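Protein, Family 18 Chitinase (Crocus vernus, PDB 3SIM) probably hydrolyses the beta-1,4 glycosidic linkages of chitin, as a plant glycoside hydrolase of family 18 built on a TIM barrel. Local coordinates at residues A[2-7]-A[30-35]; A[50-55]-A[100-105]; A[185-190]-A[216-221]; A[120-125]-A[152-157]. All coordinates share one frame; numbering follows the deposited sequence.

Contacts 1 and 4 each pair neighbouring strands of one TIM barrel, their centres about 12 Å apart, and Tyr6 OH of contact 1 approaches Asp123 OD2 of contact 4 at 3.2 Å, a weak hydrogen bond. Contact 3 packs the loop after strand 182-184 against strand 215-220; contacts 3 and 4 lie on opposite sides of the chain's centre, their centres about 21 Å apart. Strand 121-125 of contact 4 opens a run matching the family 18 DxxDxDxE signature, whose last acid, Glu127, is by family probably the proton donor. Contacts 1, 3 and 4 thus surround the probable catalytic centre. Contact 2 is peripheral, joined to contact 1 where Phe55 N meets Phe35 O at 2.9 Å.

Contact 1: A[2-7]-A[30-35]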
loop_
_atom_site.group_PDB
_atom_site.type_symbol
_atom_site.label_atom_id
_atom_site.label_comp_id
_atom_site.label_asym_id
_atom_site.label_seq_id
_atom_site.Cartn_x
_atom_site.Cartn_y
_atom_site.Cartn_z
ATOM N N LEU A 2 -7.647 -0.946 12.250
ATOM C CA LEU A 2 -6.522 -0.943 11.337
ATOM C C LEU A 2 -6.241 0.446 10.815
ATOM O O LEU A 2 -7.093 1.099 10.284
ATOM C CB LEU A 2 -6.831 -1.783 10.141
ATOM C CG LEU A 2 -5.924 -2.629 9.277
ATOM C CD1 LEU A 2 -6.388 -2.661 7.973
ATOM C CD2 LEU A 2 -4.444 -2.544 9.403
ATOM N N PHE A 3 -4.993 0.840 10.939
ATOM C CA PHE A 3 -4.455 2.035 10.333
ATOM C C PHE A 3 -3.170 1.731 9.576
ATOM O O PHE A 3 -2.265 1.197 10.127
ATOM C CB PHE A 3 -4.241 3.114 11.395
ATOM C CG PHE A 3 -3.697 4.415 10.869
ATOM C CD1 PHE A 3 -2.380 4.761 11.066
ATOM C CD2 PHE A 3 -4.517 5.311 10.242
ATOM C CE1 PHE A 3 -1.887 5.917 10.598
ATOM C CE2 PHE A 3 -4.057 6.452 9.768
ATOM C CZ PHE A 3 -2.738 6.779 9.929
ATOM N N VAL A 4 -3.136 2.110 8.323
ATOM C CA VAL A 4 -2.054 1.898 7.392
ATOM C C VAL A 4 -1.359 3.222 6.965
ATOM O O VAL A 4 -1.957 4.096 6.454
ATOM C CB VAL A 4 -2.550 1.152 6.171
ATOM C CG1 VAL A 4 -1.443 0.806 5.304
ATOM C CG2 VAL A 4 -3.326 -0.054 6.532
ATOM N N GLU A 5 -0.074 3.293 7.231
ATOM C CA GLU A 5 0.808 4.403 6.911
ATOM C C GLU A 5 1.881 4.106 5.858
ATOM O O GLU A 5 2.832 3.457 6.142
ATOM C CB GLU A 5 1.464 4.940 8.184
ATOM C CG GLU A 5 2.267 6.195 8.062
ATOM C CD GLU A 5 1.418 7.527 8.044
ATOM O OE1 GLU A 5 0.229 7.488 8.139
ATOM O OE2 GLU A 5 1.952 8.588 7.928
ATOM N N TYR A 6 1.713 4.602 4.641
ATOM C CA TYR A 6 2.779 4.501 3.639
ATOM C C TYR A 6 4.030 5.375 4.026
ATOM O O TYR A 6 3.856 6.406 4.547
ATOM C CB TYR A 6 2.287 4.745 2.216
ATOM C CG TYR A 6 1.391 3.642 1.679
ATOM C CD1 TYR A 6 1.847 2.697 0.806
ATOM C CD2 TYR A 6 0.121 3.488 2.148
ATOM C CE1 TYR A 6 0.996 1.690 0.353
ATOM C CE2 TYR A 6 -0.697 2.507 1.738
ATOM C CZ TYR A 6 -0.279 1.601 0.843
ATOM O OH TYR A 6 -1.124 0.646 0.448
ATOM N N ILE A 7 5.222 4.875 3.804
ATOM C CA ILE A 7 6.454 5.552 4.173
ATOM C C ILE A 7 7.679 5.168 3.323
ATOM O O ILE A 7 7.862 4.066 2.898
ATOM C CB ILE A 7 6.795 5.392 5.714
ATOM C CG1 ILE A 7 8.020 6.231 6.154
ATOM C CG2 ILE A 7 7.077 4.025 6.036
ATOM C CD1 ILE A 7 8.145 6.401 7.537
ATOM N N GLN A 30 -0.065 -0.668 10.649
ATOM C CA GLN A 30 0.894 -1.154 9.654
ATOM C C GLN A 30 1.640 -0.037 8.920
ATOM O O GLN A 30 1.050 0.714 8.214
ATOM C CB GLN A 30 0.278 -2.171 8.695
ATOM C CG GLN A 30 -0.682 -3.168 9.311
ATOM C CD GLN A 30 -1.379 -4.137 8.328
ATOM O OE1 GLN A 30 -1.828 -5.183 8.726
ATOM N NE2 GLN A 30 -1.512 -3.754 7.112
ATOM N N PHE A 31 2.935 0.053 9.145
ATOM C CA PHE A 31 3.861 0.759 8.262
ATOM C C PHE A 31 3.946 0.052 6.895
ATOM O O PHE A 31 3.951 -1.143 6.851
ATOM C CB PHE A 31 5.238 0.972 8.897
ATOM C CG PHE A 31 5.297 2.101 9.922
ATOM C CD1 PHE A 31 5.492 1.838 11.254
ATOM C CD2 PHE A 31 5.173 3.395 9.560
ATOM C CE1 PHE A 31 5.531 2.864 12.165
ATOM C CE2 PHE A 31 5.216 4.379 10.451
ATOM C CZ PHE A 31 5.396 4.125 11.758
ATOM N N VAL A 32 3.941 0.789 5.798
ATOM C CA VAL A 32 4.185 0.200 4.486
ATOM C C VAL A 32 5.368 0.831 3.675
ATOM O O VAL A 32 5.279 1.931 3.180
ATOM C CB VAL A 32 2.851 0.068 3.612
ATOM C CG1 VAL A 32 3.116 -0.507 2.289
ATOM C CG2 VAL A 32 1.763 -0.617 4.335
ATOM N N LEU A 33 6.462 0.112 3.572
ATOM C CA LEU A 33 7.685 0.639 2.949
ATOM C C LEU A 33 7.555 0.847 1.400
ATOM O O LEU A 33 7.220 -0.043 0.704
ATOM C CB LEU A 33 8.878 -0.254 3.276
ATOM C CG LEU A 33 9.318 -0.452 4.714
ATOM C CD1 LEU A 33 10.280 -1.576 4.879
ATOM C CD2 LEU A 33 9.888 0.836 5.250
ATOM N N SER A 34 7.840 2.027 0.919
ATOM C CA SER A 34 7.689 2.295 -0.485
ATOM C C SER A 34 8.942 2.800 -1.193
ATOM O O SER A 34 9.398 3.848 -0.894
ATOM C CB SER A 34 6.561 3.315 -0.712
ATOM O OG SER A 34 5.669 3.440 0.331
ATOM N N PHE A 35 9.478 2.080 -2.151
ATOM C CA PHE A 35 9.018 0.852 -2.731
ATOM C C PHE A 35 10.179 -0.168 -2.989
ATOM O O PHE A 35 11.311 0.175 -3.030
ATOM C CB PHE A 35 8.341 1.125 -4.077
ATOM C CG PHE A 35 7.112 1.979 -4.013
ATOM C CD1 PHE A 35 5.890 1.423 -3.876
ATOM C CD2 PHE A 35 7.196 3.339 -4.119
ATOM C CE1 PHE A 35 4.790 2.183 -3.836
ATOM C CE2 PHE A 35 6.074 4.116 -4.073
ATOM C CZ PHE A 35 4.872 3.539 -3.931
#
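Leu2 lays its CD2 methyl over the flat of the Gln30 carboxamide, 3.6 Å from Gln30 CD, so an aliphatic branch covers one face of the amide. Next, Phe3 contributes its backbone: its O receives Gln30 N in a nearly straight bond of 2.9 Å. Val4 turns to the same face as Gln30 and Val32, with its CG1 meeting Val32 CG2 at 3.6 Å; beta-branched residues suit such extended, closely spaced positions. Glu5 then binds through both backbone polar atoms, N to Gln30 O and O from Val32 N, as parallel pairing requires. At Tyr6, chi1 of -69° sets the ring alongside Val32, the two side chains pointing the same way; Val32 CB lies over one face, 4.2 Å from the centroid, with CG1 against Tyr6 CE1. In this protein the inward Tyr6 OH bonds Ser160 and Asn184. Ile7, on the reverse face, sends CG2 towards Phe31 CD2 at 4.1 Å, while its O takes Ser34 N. Parallel pairing of neighbouring strands is what builds a TIM barrel, and the non-proline cis peptide before Phe35 is a recurrent feature of family 18.

Contact 2: A[50-55]-A[100-105]. With ACT (acetate ion), chain C.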
loop_
_atom_site.group_PDB
_atom_site.type_symbol
_atom_site.label_atom_id
_atom_site.label_comp_id
_atom_site.label_asym_id
_atom_site.label_seq_id
_atom_site.Cartn_x
_atom_site.Cartn_y
_atom_site.Cartn_z
ATOM N N GLY A 50 11.257 -9.435 -12.362
ATOM C CA GLY A 50 11.004 -9.854 -11.016
ATOM C C GLY A 50 12.186 -9.965 -10.045
ATOM O O GLY A 50 12.012 -10.465 -8.989
ATOM N N LYS A 51 13.352 -9.454 -10.410
ATOM C CA LYS A 51 14.402 -9.309 -9.452
ATOM C C LYS A 51 14.295 -7.980 -8.689
ATOM O O LYS A 51 14.726 -6.998 -9.151
ATOM C CB LYS A 51 15.757 -9.467 -10.130
ATOM C CG LYS A 51 15.991 -10.787 -10.805
ATOM C CD LYS A 51 17.329 -10.874 -11.418
ATOM C CE LYS A 51 17.562 -12.104 -12.166
ATOM N NZ LYS A 51 17.738 -13.311 -11.423
ATOM N N PHE A 52 13.730 -8.011 -7.508
ATOM C CA PHE A 52 13.486 -6.807 -6.755
ATOM C C PHE A 52 14.719 -6.122 -6.180
ATOM O O PHE A 52 15.549 -6.749 -5.646
ATOM C CB PHE A 52 12.412 -7.084 -5.719
ATOM C CG PHE A 52 11.065 -7.213 -6.328
ATOM C CD1 PHE A 52 10.268 -6.092 -6.513
ATOM C CD2 PHE A 52 10.645 -8.400 -6.837
ATOM C CE1 PHE A 52 9.056 -6.194 -7.127
ATOM C CE2 PHE A 52 9.458 -8.501 -7.467
ATOM C CZ PHE A 52 8.647 -7.387 -7.591
ATOM N N ASN A 53 14.754 -4.821 -6.312
ATOM C CA ASN A 53 15.658 -3.920 -5.665
ATOM C C ASN A 53 14.935 -2.978 -4.677
ATOM O O ASN A 53 13.798 -2.747 -4.834
ATOM C CB ASN A 53 16.437 -3.120 -6.713
ATOM C CG ASN A 53 17.524 -3.921 -7.371
ATOM O OD1 ASN A 53 18.350 -4.456 -6.721
ATOM N ND2 ASN A 53 17.496 -4.003 -8.643
ATOM N N VAL A 54 15.646 -2.497 -3.673
ATOM C CA VAL A 54 15.151 -1.641 -2.625
ATOM C C VAL A 54 15.251 -0.137 -2.993
ATOM O O VAL A 54 16.295 0.311 -3.162
ATOM C CB VAL A 54 15.888 -1.932 -1.303
ATOM C CG1 VAL A 54 15.694 -0.854 -0.295
ATOM C CG2 VAL A 54 15.493 -3.255 -0.734
ATOM N N PHE A 55 14.153 0.586 -3.147
ATOM C CA PHE A 55 14.220 2.003 -3.530
ATOM C C PHE A 55 13.974 3.050 -2.446
ATOM O O PHE A 55 14.102 4.202 -2.658
ATOM C CB PHE A 55 13.437 2.272 -4.802
ATOM C CG PHE A 55 14.071 1.720 -6.041
ATOM C CD1 PHE A 55 13.851 0.443 -6.405
ATOM C CD2 PHE A 55 14.888 2.477 -6.838
ATOM C CE1 PHE A 55 14.427 -0.070 -7.490
ATOM C CE2 PHE A 55 15.447 1.962 -7.953
ATOM C CZ PHE A 55 15.232 0.687 -8.273
ATOM N N ASP A 100 6.546 -18.159 -15.096
ATOM C CA ASP A 100 7.348 -19.045 -14.292
ATOM C C ASP A 100 8.627 -18.344 -13.910
ATOM O O ASP A 100 9.008 -18.394 -12.807
ATOM C CB ASP A 100 7.695 -20.359 -15.015
ATOM C CG ASP A 100 6.575 -21.432 -14.987
ATOM O OD1 ASP A 100 5.629 -21.406 -14.226
ATOM O OD2 ASP A 100 6.653 -22.346 -15.769
ATOM N N SER A 101 9.289 -17.702 -14.866
ATOM C CA SER A 101 10.535 -17.005 -14.614
ATOM C C SER A 101 10.422 -15.780 -13.694
ATOM O O SER A 101 11.218 -15.608 -12.864
ATOM C CB SER A 101 11.341 -16.725 -15.883
ATOM O OG SER A 101 10.793 -15.719 -16.611
ATOM N N TRP A 102 9.389 -14.974 -13.879
ATOM C CA TRP A 102 9.108 -13.829 -13.017
ATOM C C TRP A 102 8.846 -14.243 -11.563
ATOM O O TRP A 102 9.500 -13.804 -10.717
ATOM C CB TRP A 102 7.935 -12.986 -13.541
ATOM C CG TRP A 102 7.823 -11.678 -12.902
ATOM C CD1 TRP A 102 8.326 -10.514 -13.353
ATOM C CD2 TRP A 102 7.157 -11.372 -11.686
ATOM N NE1 TRP A 102 8.008 -9.520 -12.525
ATOM C CE2 TRP A 102 7.317 -10.018 -11.475
ATOM C CE3 TRP A 102 6.450 -12.110 -10.742
ATOM C CZ2 TRP A 102 6.828 -9.393 -10.369
ATOM C CZ3 TRP A 102 5.960 -11.459 -9.629
ATOM C CH2 TRP A 102 6.152 -10.120 -9.471
ATOM N N VAL A 103 7.980 -15.217 -11.362
ATOM C CA VAL A 103 7.647 -15.734 -10.061
ATOM C C VAL A 103 8.894 -16.307 -9.329
ATOM O O VAL A 103 9.146 -15.969 -8.232
ATOM C CB VAL A 103 6.545 -16.798 -10.141
ATOM C CG1 VAL A 103 6.397 -17.492 -8.844
ATOM C CG2 VAL A 103 5.243 -16.194 -10.562
ATOM N N SER A 104 9.713 -17.081 -10.019
ATOM C CA SER A 104 10.914 -17.618 -9.402
ATOM C C SER A 104 11.858 -16.502 -8.913
ATOM O O SER A 104 12.307 -16.535 -7.810
ATOM C CB SER A 104 11.640 -18.526 -10.379
ATOM O OG SER A 104 12.874 -18.864 -9.878
ATOM N N ASN A 105 12.077 -15.500 -9.759
ATOM C CA ASN A 105 12.890 -14.354 -9.383
ATOM C C ASN A 105 12.306 -13.530 -8.208
ATOM O O ASN A 105 13.018 -13.153 -7.338
ATOM C CB ASN A 105 13.201 -13.438 -10.557
ATOM C CG ASN A 105 14.115 -14.085 -11.636
ATOM O OD1 ASN A 105 14.924 -14.883 -11.349
ATOM N ND2 ASN A 105 13.942 -13.671 -12.848
HETATM C C ACT C . 19.390 -6.625 -10.524
HETATM O O ACT C . 19.245 -7.228 -11.614
HETATM O OXT ACT C . 19.625 -5.395 -10.633
HETATM C CH3 ACT C . 19.276 -7.329 -9.186
#
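Gly50 has a positive phi, a bend that glycine accepts easily, and its CA lies 4.8 Å from Trp102 CA. Lacking a side chain, Gly50 can set its CA over the indole face, 3.6 Å from the centroid of the Trp102 five-membered ring and 23° off its normal, as a CH-pi contact. Trp102 reaches this place because CG is anti to the backbone N (chi1 -166°), which carries the indole away from its own helix and against the loop at Gly50. Its NE1 does not bond the nearby Gly50 N, both being donors, and is used instead by Asp38. At the far rim of the indole, Trp102 CZ2 meets Phe52 CZ at 3.9 Å, near the plane of the phenyl ring; the two ring planes are turned by 85°.

Asn105 meets the carbonyl of Gly50, its CB 3.6 Å from Gly50 O. Lys51 crosses it, its extended chain bending only at the last torsion to bring NZ to 3.2 Å from Asn105 OD1. The ammonium lies well above the carbonyl plane, so the bond misses the lone pairs and is likely to be soft, as suits an exposed lysine. The other branch, Asn105 ND2, is held by Asn49 O. Ser109 OG completes the seam by bonding both Phe52 N and Asn105 O. Further along, Asn53 ND2 donates to the OXT of an acetate, probably from the crystallisation liquor, at 3.2 Å in a straight bond. Such a loop, returning antiparallel to strand 28-37 and packed on helix 99-116, is one of the excursions that decorate the C-terminal ends of TIM-barrel strands.

Contact 3: A[185-190]-A[216-221]; sequences YQFKAY and LISFST
Ser218 and Tyr185 are joined by a hydroxyl reaching across to a carbonyl: Ser218 OG donates to Tyr185 O at 2.8 Å, lying in the carbonyl plane. The hydroxyl can do so because chi1 (69°) sets OG between the backbone N and the carbonyl carbon, leaving it pointing at segment 185-190. A small polar residue is apt here, since it ties down a carbonyl that has left the regular sheet pairing.

Phe187 lies beside this bond and meets the strand with its rim. Ser218 OG and Leu216 O both stand near the plane of the ring, Leu216 O being 3.5 Å from Phe187 CE2, so the slightly positive ring hydrogens are turned to oxygen. The same CE2 touches Ile217 CG2 at 4.2 Å. Tyr185 CD1 covers one face of the phenyl near its centre.

Lys188 adds the aliphatic part. Its chain is folded at chi2, and CG rests on Ser220 CB at 4.1 Å while CD reaches Ser218 OG at the same distance. The ammonium end is directed to Trp253, in a cation-pi interaction, so a residue long enough to graze the strand and still reach that ring is well suited.

The loop after strand 182-184, which contains the 3-10 turn 187-189, thus folds along strand 215-220, residues 185-188 running 24° from 216-220. Helix 196-209 covers Phe187 through Phe199 and Tyr203, helix 230-243 packs against Ile217 and Phe219, and strand 250-253 flanks the far side of strand 215-220.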
loop_
_atom_site.group_PDB
_atom_site.type_symbol
_atom_site.label_atom_id
_atom_site.label_comp_id
_atom_site.label_asym_id
_atom_site.label_seq_id
_atom_site.Cartn_x
_atom_site.Cartn_y
_atom_site.Cartn_z
ATOM N N TYR A 185 -7.854 1.014 -1.192
ATOM C CA TYR A 185 -8.334 1.690 -2.384
ATOM C C TYR A 185 -7.889 3.129 -2.313
ATOM O O TYR A 185 -7.909 3.702 -1.313
ATOM C CB TYR A 185 -9.853 1.590 -2.582
ATOM C CG TYR A 185 -10.336 1.650 -3.981
ATOM C CD1 TYR A 185 -10.842 2.817 -4.526
ATOM C CD2 TYR A 185 -10.317 0.539 -4.784
ATOM C CE1 TYR A 185 -11.334 2.873 -5.812
ATOM C CE2 TYR A 185 -10.755 0.570 -6.050
ATOM C CZ TYR A 185 -11.255 1.745 -6.592
ATOM O OH TYR A 185 -11.655 1.784 -7.871
ATOM N N GLN A 186 -7.386 3.607 -3.421
ATOM C CA GLN A 186 -6.771 4.907 -3.567
ATOM C C GLN A 186 -7.853 5.987 -3.955
ATOM O O GLN A 186 -7.996 6.391 -5.081
ATOM C CB GLN A 186 -5.529 4.833 -4.490
ATOM C CG GLN A 186 -4.346 3.955 -4.069
ATOM C CD GLN A 186 -3.056 4.270 -4.848
ATOM O OE1 GLN A 186 -2.431 3.404 -5.403
ATOM N NE2 GLN A 186 -2.702 5.513 -4.873
ATOM N N PHE A 187 -8.593 6.415 -2.966
ATOM C CA PHE A 187 -9.648 7.392 -3.133
ATOM C C PHE A 187 -9.097 8.774 -3.589
ATOM O O PHE A 187 -9.782 9.523 -4.175
ATOM C CB PHE A 187 -10.632 7.452 -1.946
ATOM C CG PHE A 187 -11.522 6.237 -1.805
ATOM C CD1 PHE A 187 -12.714 6.137 -2.460
ATOM C CD2 PHE A 187 -11.148 5.198 -1.019
ATOM C CE1 PHE A 187 -13.484 5.027 -2.331
ATOM C CE2 PHE A 187 -11.914 4.117 -0.890
ATOM C CZ PHE A 187 -13.075 4.015 -1.553
ATOM N N LYS A 188 -7.824 9.023 -3.378
ATOM C CA LYS A 188 -7.232 10.265 -3.850
ATOM C C LYS A 188 -7.234 10.391 -5.395
ATOM O O LYS A 188 -7.088 11.423 -5.915
ATOM C CB LYS A 188 -5.883 10.582 -3.195
ATOM C CG LYS A 188 -4.854 9.541 -3.237
ATOM C CD LYS A 188 -5.047 8.497 -2.115
ATOM C CE LYS A 188 -3.964 7.475 -2.089
ATOM N NZ LYS A 188 -3.033 7.812 -2.989
ATOM N N ALA A 189 -7.492 9.301 -6.079
ATOM C CA ALA A 189 -7.637 9.260 -7.514
ATOM C C ALA A 189 -8.824 10.043 -8.114
ATOM O O ALA A 189 -8.755 10.472 -9.189
ATOM C CB ALA A 189 -7.563 7.863 -8.035
ATOM N N TYR A 190 -9.884 10.192 -7.367
ATOM C CA TYR A 190 -11.022 10.954 -7.812
ATOM C C TYR A 190 -10.763 12.473 -7.817
ATOM O O TYR A 190 -9.830 12.929 -7.200
ATOM C CB TYR A 190 -12.233 10.602 -6.985
ATOM C CG TYR A 190 -12.739 9.167 -7.125
ATOM C CD1 TYR A 190 -13.532 8.789 -8.183
ATOM C CD2 TYR A 190 -12.487 8.232 -6.164
ATOM C CE1 TYR A 190 -14.003 7.541 -8.286
ATOM C CE2 TYR A 190 -12.937 6.982 -6.287
ATOM C CZ TYR A 190 -13.687 6.639 -7.349
ATOM O OH TYR A 190 -14.149 5.418 -7.443
ATOM N N LEU A 216 -10.632 -0.626 2.724
ATOM C CA LEU A 216 -10.229 0.577 3.416
ATOM C C LEU A 216 -10.484 1.886 2.640
ATOM O O LEU A 216 -10.433 1.957 1.447
ATOM C CB LEU A 216 -8.780 0.564 3.914
ATOM C CG LEU A 216 -7.958 -0.550 4.588
ATOM C CD1 LEU A 216 -7.381 -0.122 5.854
ATOM C CD2 LEU A 216 -8.602 -1.905 4.717
ATOM N N ILE A 217 -10.843 2.894 3.376
ATOM C CA ILE A 217 -10.832 4.261 2.880
ATOM C C ILE A 217 -9.446 4.920 3.019
ATOM O O ILE A 217 -8.632 4.435 3.706
ATOM C CB ILE A 217 -11.963 5.116 3.409
ATOM C CG1 ILE A 217 -11.814 5.349 4.917
ATOM C CG2 ILE A 217 -13.347 4.558 3.034
ATOM C CD1 ILE A 217 -12.854 6.253 5.561
ATOM N N SER A 218 -9.247 6.039 2.366
ATOM C CA SER A 218 -7.943 6.676 2.314
ATOM C C SER A 218 -7.933 8.172 1.989
ATOM O O SER A 218 -8.831 8.672 1.444
ATOM C CB SER A 218 -7.048 5.916 1.336
ATOM O OG SER A 218 -7.460 6.057 0.058
ATOM N N PHE A 219 -6.845 8.817 2.316
ATOM C CA PHE A 219 -6.523 10.169 1.908
ATOM C C PHE A 219 -5.001 10.396 1.704
ATOM O O PHE A 219 -4.213 9.678 2.211
ATOM C CB PHE A 219 -7.109 11.223 2.854
ATOM C CG PHE A 219 -6.597 11.161 4.276
ATOM C CD1 PHE A 219 -5.443 11.769 4.646
ATOM C CD2 PHE A 219 -7.328 10.523 5.254
ATOM C CE1 PHE A 219 -5.013 11.715 5.973
ATOM C CE2 PHE A 219 -6.888 10.475 6.562
ATOM C CZ PHE A 219 -5.741 11.058 6.910
ATOM N N SER A 220 -4.678 11.455 1.000
ATOM C CA SER A 220 -3.326 11.931 0.767
ATOM C C SER A 220 -3.038 13.208 1.547
ATOM O O SER A 220 -3.874 14.024 1.717
ATOM C CB SER A 220 -3.043 12.156 -0.717
ATOM O OG SER A 220 -1.952 12.968 -0.984
ATOM N N THR A 221 -1.842 13.291 2.055
ATOM C CA THR A 221 -1.317 14.459 2.718
ATOM C C THR A 221 -0.350 15.266 1.786
ATOM O O THR A 221 0.356 16.076 2.217
ATOM C CB THR A 221 -0.706 14.056 4.079
ATOM O OG1 THR A 221 0.478 13.288 3.867
ATOM C CG2 THR A 221 -1.796 13.315 4.978
#

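Contact 4: A[120-125]-A[152-157]; sequences DGIDID and GVISFA
Asp120 O is the first-shell anchor: Ser155 N donates to it at 3.0 Å, bent to 132°, and Phe156 N adds a weak bond. Two residues on, Ile122 N reaches Phe156 O at 3.3 Å, which starts the parallel pairing. Gly121 lies between these bonds and, without a side chain, lets the Phe156 ring settle flat on it, with Gly121 CA over the centre of the face, 3.9 Å from the centroid and 9° off the normal. Phe156 CG occupies the position between N and carbonyl carbon (chi1 66°), which folds the ring back across the glycine. On the reverse face Ile122 CD1 is wedged tightly against Ala157 CB at 3.4 Å and meets Ile154 CD1 at 3.6 Å, the two isoleucines crossing at about a right angle. Ala157 is small enough for this.

In the second shell Asp120 OD2 takes Val78 N, and helix 134-150 covers Ile154 and Ala157 through Leu148 and Ile145, completing a beta-alpha-beta unit. Asp120, Asp123 and Asp125 match the family 18 DxxDxDxE signature along this one segment. The Asp123 carboxylate is bonded by the hydroxyls of Ser81, Ser158 and Ser160, which would probably fix its orientation.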
loop_
_atom_site.group_PDB
_atom_site.type_symbol
_atom_site.label_atom_id
_atom_site.label_comp_id
_atom_site.label_asym_id
_atom_site.label_seq_id
_atom_site.Cartn_x
_atom_site.Cartn_y
_atom_site.Cartn_z
ATOM N N ASP A 120 6.490 -8.327 7.834
ATOM C CA ASP A 120 5.314 -9.122 8.101
ATOM C C ASP A 120 4.321 -9.333 6.943
ATOM O O ASP A 120 3.452 -10.174 6.993
ATOM C CB ASP A 120 4.593 -8.482 9.269
ATOM C CG ASP A 120 5.504 -8.227 10.440
ATOM O OD1 ASP A 120 5.839 -9.209 11.098
ATOM O OD2 ASP A 120 5.889 -7.050 10.624
ATOM N N GLY A 121 4.460 -8.518 5.922
ATOM C CA GLY A 121 3.566 -8.464 4.802
ATOM C C GLY A 121 4.043 -7.802 3.521
ATOM O O GLY A 121 5.074 -7.233 3.489
ATOM N N ILE A 122 3.258 -7.928 2.467
ATOM C CA ILE A 122 3.432 -7.154 1.236
ATOM C C ILE A 122 2.168 -6.407 0.750
ATOM O O ILE A 122 1.069 -6.738 1.115
ATOM C CB ILE A 122 4.120 -7.897 0.061
ATOM C CG1 ILE A 122 3.151 -8.702 -0.772
ATOM C CG2 ILE A 122 5.191 -8.759 0.520
ATOM C CD1 ILE A 122 2.349 -9.521 -0.039
ATOM N N ASP A 123 2.379 -5.420 -0.080
ATOM C CA ASP A 123 1.334 -4.641 -0.710
ATOM C C ASP A 123 1.607 -4.568 -2.220
ATOM O O ASP A 123 2.709 -4.443 -2.631
ATOM C CB ASP A 123 1.206 -3.242 -0.124
ATOM C CG ASP A 123 0.251 -2.311 -0.944
ATOM O OD1 ASP A 123 -0.906 -2.633 -1.192
ATOM O OD2 ASP A 123 0.697 -1.297 -1.398
ATOM N N ILE A 124 0.555 -4.600 -2.997
ATOM C CA ILE A 124 0.713 -4.551 -4.432
ATOM C C ILE A 124 0.311 -3.207 -5.033
ATOM O O ILE A 124 -0.815 -2.826 -4.953
ATOM C CB ILE A 124 -0.042 -5.680 -5.159
ATOM C CG1 ILE A 124 0.121 -7.029 -4.432
ATOM C CG2 ILE A 124 0.282 -5.678 -6.570
ATOM C CD1 ILE A 124 1.487 -7.523 -4.353
ATOM N N ASP A 125 1.267 -2.483 -5.563
ATOM C CA ASP A 125 1.041 -1.150 -6.127
ATOM C C ASP A 125 1.611 -0.891 -7.559
ATOM O O ASP A 125 2.154 0.122 -7.809
ATOM C CB ASP A 125 1.388 -0.021 -5.139
ATOM C CG ASP A 125 0.998 1.443 -5.692
ATOM O OD1 ASP A 125 1.802 2.305 -5.544
ATOM O OD2 ASP A 125 -0.032 1.617 -6.286
ATOM N N GLY A 152 5.732 -19.606 4.851
ATOM C CA GLY A 152 5.700 -18.863 6.090
ATOM C C GLY A 152 6.435 -17.524 6.146
ATOM O O GLY A 152 6.705 -17.054 7.186
ATOM N N VAL A 153 6.812 -16.984 5.002
ATOM C CA VAL A 153 7.490 -15.709 4.861
ATOM C C VAL A 153 6.684 -14.425 5.232
ATOM O O VAL A 153 7.219 -13.502 5.733
ATOM C CB VAL A 153 8.177 -15.580 3.463
ATOM C CG1 VAL A 153 8.989 -14.345 3.402
ATOM C CG2 VAL A 153 9.019 -16.796 3.174
ATOM N N ILE A 154 5.406 -14.418 4.911
ATOM C CA ILE A 154 4.479 -13.350 5.256
ATOM C C ILE A 154 3.206 -13.829 5.930
ATOM O O ILE A 154 2.738 -14.871 5.677
ATOM C CB ILE A 154 4.106 -12.447 4.041
ATOM C CG1 ILE A 154 3.208 -13.194 3.042
ATOM C CG2 ILE A 154 5.301 -11.850 3.410
ATOM C CD1 ILE A 154 2.955 -12.522 1.816
ATOM N N SER A 155 2.727 -13.038 6.859
ATOM C CA SER A 155 1.368 -13.076 7.404
ATOM C C SER A 155 0.164 -12.553 6.578
ATOM O O SER A 155 -0.876 -13.157 6.565
ATOM C CB SER A 155 1.326 -12.437 8.758
ATOM O OG SER A 155 2.030 -13.206 9.639
ATOM N N PHE A 156 0.346 -11.381 5.983
ATOM C CA PHE A 156 -0.669 -10.688 5.228
ATOM C C PHE A 156 -0.237 -10.104 3.885
ATOM O O PHE A 156 0.923 -9.902 3.613
ATOM C CB PHE A 156 -1.355 -9.590 6.082
ATOM C CG PHE A 156 -0.453 -8.464 6.479
ATOM C CD1 PHE A 156 0.364 -8.548 7.575
ATOM C CD2 PHE A 156 -0.436 -7.294 5.762
ATOM C CE1 PHE A 156 1.193 -7.517 7.922
ATOM C CE2 PHE A 156 0.365 -6.275 6.116
ATOM C CZ PHE A 156 1.183 -6.387 7.201
ATOM N N ALA A 157 -1.239 -9.865 3.069
ATOM C CA ALA A 157 -1.146 -9.160 1.809
ATOM C C ALA A 157 -2.339 -8.243 1.466
ATOM O O ALA A 157 -3.456 -8.580 1.703
ATOM C CB ALA A 157 -0.896 -10.112 0.716
#